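Local coordinates for protein virulence factor (Pectobacterium carotovorum, PDB 2W3Y) that is a virulence factor of a Drosophila pathogen, carries S-linked palmitate and binds to lipid vesicles, at residues 47-52 and 172-177. Numbering follows the deposited sequence.
Sequences YQFNEA and YSTHDL
Y47 and F49 reach across to H175 and its neighbours in parallel strand fashion: Y47 N gives a nearly linear bond to S173 O (2.9 Å), H175 N reaches Y47 O, and F49 N returns to H175 O. L177 N to F49 O (3.2 Å) ends this ladder. On the face shared by Y47, F49, T174 and D176, the F49 ring lies alongside the D176 carboxylate, their planes 32° apart, with D176 OD1 in the ring plane 3.4 Å from F49 CD2. The same oxygen accepts a hydrogen bond from T174 OG1, and T174 CB packs against F49 CE2 (3.8 Å). D176 OD2 takes a salt bridge from R190 and a bond with Y275, so the buried charge is probably well compensated. The rings of Y47 and Y172 meet obliquely, centroids 5.9 Å apart. On the other face, Q48 runs fully extended, CG anti to the backbone N (chi1 -177°), which carries its amide past L177 CD1 to N50 O (NE2 to O 3.0 Å). H175 NE2 is hydrogen-bonded to S173 OG (2.8 Å), and H175 ND1 to the hydroxyl of Y187. Just past the end of strand 40-49, N50 ND2 bonds both L177 O and V269 O, and L177 CD2 packs on A52 CB (3.6 Å). Helices 57-81 and 125-134 cover opposite faces of this pairing, a parallel, helix-flanked central strand pair of the mixed alpha/beta Evf fold, with Y172 beside the bound palmitic acid.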
loop_
_atom_site.group_PDB
_atom_site.type_symbol
_atom_site.label_atom_id
_atom_site.label_comp_id
_atom_site.label_asym_id
_atom_site.label_seq_id
_atom_site.Cartn_x
_atom_site.Cartn_y
_atom_site.Cartn_z
ATOM N N TYR A 47 -4.242 -4.429 4.267
ATOM C CA TYR A 47 -5.595 -4.949 4.146
ATOM C C TYR A 47 -5.570 -6.460 4.136
ATOM O O TYR A 47 -4.905 -7.077 3.305
ATOM C CB TYR A 47 -6.282 -4.468 2.873
ATOM C CG TYR A 47 -6.371 -2.964 2.729
ATOM C CD1 TYR A 47 -6.627 -2.146 3.836
ATOM C CD2 TYR A 47 -6.211 -2.357 1.479
ATOM C CE1 TYR A 47 -6.700 -0.753 3.712
ATOM C CE2 TYR A 47 -6.298 -0.959 1.342
ATOM C CZ TYR A 47 -6.549 -0.170 2.464
ATOM O OH TYR A 47 -6.643 1.205 2.353
ATOM N N GLN A 48 -6.308 -7.053 5.053
ATOM C CA GLN A 48 -6.540 -8.488 4.985
ATOM C C GLN A 48 -7.985 -8.748 4.622
ATOM O O GLN A 48 -8.891 -8.223 5.266
ATOM C CB GLN A 48 -6.169 -9.176 6.296
ATOM C CG GLN A 48 -6.350 -10.689 6.199
ATOM C CD GLN A 48 -5.990 -11.421 7.474
ATOM O OE1 GLN A 48 -5.135 -10.976 8.246
ATOM N NE2 GLN A 48 -6.648 -12.555 7.705
ATOM N N PHE A 49 -8.199 -9.553 3.588
ATOM C CA PHE A 49 -9.542 -9.865 3.133
ATOM C C PHE A 49 -9.942 -11.246 3.612
ATOM O O PHE A 49 -9.451 -12.246 3.099
ATOM C CB PHE A 49 -9.658 -9.747 1.602
ATOM C CG PHE A 49 -9.303 -8.390 1.083
ATOM C CD1 PHE A 49 -10.015 -7.257 1.500
ATOM C CD2 PHE A 49 -8.230 -8.231 0.204
ATOM C CE1 PHE A 49 -9.679 -5.974 1.019
ATOM C CE2 PHE A 49 -7.887 -6.965 -0.275
ATOM C CZ PHE A 49 -8.606 -5.840 0.132
ATOM N N ASN A 50 -10.816 -11.260 4.622
ATOM C CA ASN A 50 -11.326 -12.473 5.290
ATOM C C ASN A 50 -10.349 -13.081 6.281
ATOM O O ASN A 50 -9.149 -13.072 6.060
ATOM C CB ASN A 50 -11.784 -13.532 4.274
ATOM C CG ASN A 50 -12.886 -13.033 3.366
ATOM O OD1 ASN A 50 -13.832 -12.395 3.820
ATOM N ND2 ASN A 50 -12.773 -13.334 2.071
ATOM N N GLU A 51 -10.888 -13.604 7.382
ATOM C CA GLU A 51 -10.102 -14.377 8.335
ATOM C C GLU A 51 -9.599 -15.637 7.648
ATOM O O GLU A 51 -10.298 -16.218 6.813
ATOM C CB GLU A 51 -10.937 -14.738 9.571
ATOM C CG GLU A 51 -11.222 -13.562 10.527
ATOM C CD GLU A 51 -10.106 -13.326 11.547
ATOM O OE1 GLU A 51 -9.085 -14.063 11.525
ATOM O OE2 GLU A 51 -10.240 -12.392 12.377
ATOM N N ALA A 52 -8.374 -16.018 7.981
ATOM C CA ALA A 52 -7.742 -17.221 7.466
ATOM C C ALA A 52 -8.309 -18.469 8.154
ATOM O O ALA A 52 -8.663 -18.407 9.327
ATOM C CB ALA A 52 -6.241 -17.142 7.687
ATOM N N TYR A 172 1.066 0.003 0.240
ATOM C CA TYR A 172 0.253 -0.955 0.967
ATOM C C TYR A 172 0.509 -2.404 0.603
ATOM O O TYR A 172 1.250 -2.697 -0.344
ATOM C CB TYR A 172 -1.254 -0.607 0.831
ATOM C CG TYR A 172 -1.916 -0.822 -0.533
ATOM C CD1 TYR A 172 -2.828 -1.863 -0.735
ATOM C CD2 TYR A 172 -1.653 0.044 -1.616
ATOM C CE1 TYR A 172 -3.467 -2.055 -1.988
ATOM C CE2 TYR A 172 -2.278 -0.137 -2.859
ATOM C CZ TYR A 172 -3.194 -1.185 -3.034
ATOM O OH TYR A 172 -3.814 -1.367 -4.257
ATOM N N SER A 173 -0.065 -3.306 1.404
ATOM C CA SER A 173 -0.136 -4.723 1.091
ATOM C C SER A 173 -1.574 -5.219 1.247
ATOM O O SER A 173 -2.356 -4.631 2.013
ATOM C CB SER A 173 0.836 -5.558 1.965
ATOM O OG SER A 173 0.492 -5.530 3.344
ATOM N N THR A 174 -1.919 -6.261 0.480
ATOM C CA THR A 174 -3.193 -6.977 0.625
ATOM C C THR A 174 -2.892 -8.439 0.932
ATOM O O THR A 174 -1.878 -9.002 0.489
ATOM C CB THR A 174 -4.133 -6.901 -0.611
ATOM O OG1 THR A 174 -3.659 -7.773 -1.641
ATOM C CG2 THR A 174 -4.258 -5.472 -1.155
ATOM N N HIS A 175 -3.770 -9.036 1.719
ATOM C CA HIS A 175 -3.596 -10.400 2.191
ATOM C C HIS A 175 -4.915 -11.099 1.893
ATOM O O HIS A 175 -5.903 -10.940 2.619
ATOM C CB HIS A 175 -3.125 -10.385 3.678
ATOM C CG HIS A 175 -1.837 -9.641 3.855
ATOM N ND1 HIS A 175 -0.604 -10.253 3.760
ATOM C CD2 HIS A 175 -1.589 -8.312 3.957
ATOM C CE1 HIS A 175 0.345 -9.344 3.864
ATOM N NE2 HIS A 175 -0.225 -8.155 3.971
ATOM N N ASP A 176 -4.938 -11.781 0.739
ATOM C CA ASP A 176 -6.152 -12.360 0.170
ATOM C C ASP A 176 -6.368 -13.779 0.648
ATOM O O ASP A 176 -5.530 -14.638 0.417
ATOM C CB ASP A 176 -6.105 -12.436 -1.367
ATOM C CG ASP A 176 -5.728 -11.126 -2.033
ATOM O OD1 ASP A 176 -5.860 -10.048 -1.416
ATOM O OD2 ASP A 176 -5.284 -11.203 -3.193
ATOM N N LEU A 177 -7.519 -14.013 1.274
ATOM C CA LEU A 177 -7.952 -15.365 1.669
ATOM C C LEU A 177 -9.255 -15.671 0.973
ATOM O O LEU A 177 -10.324 -15.387 1.493
ATOM C CB LEU A 177 -8.088 -15.467 3.199
ATOM C CG LEU A 177 -6.639 -15.358 3.653
ATOM C CD1 LEU A 177 -6.337 -14.148 4.537
ATOM C CD2 LEU A 177 -6.051 -16.692 4.123
#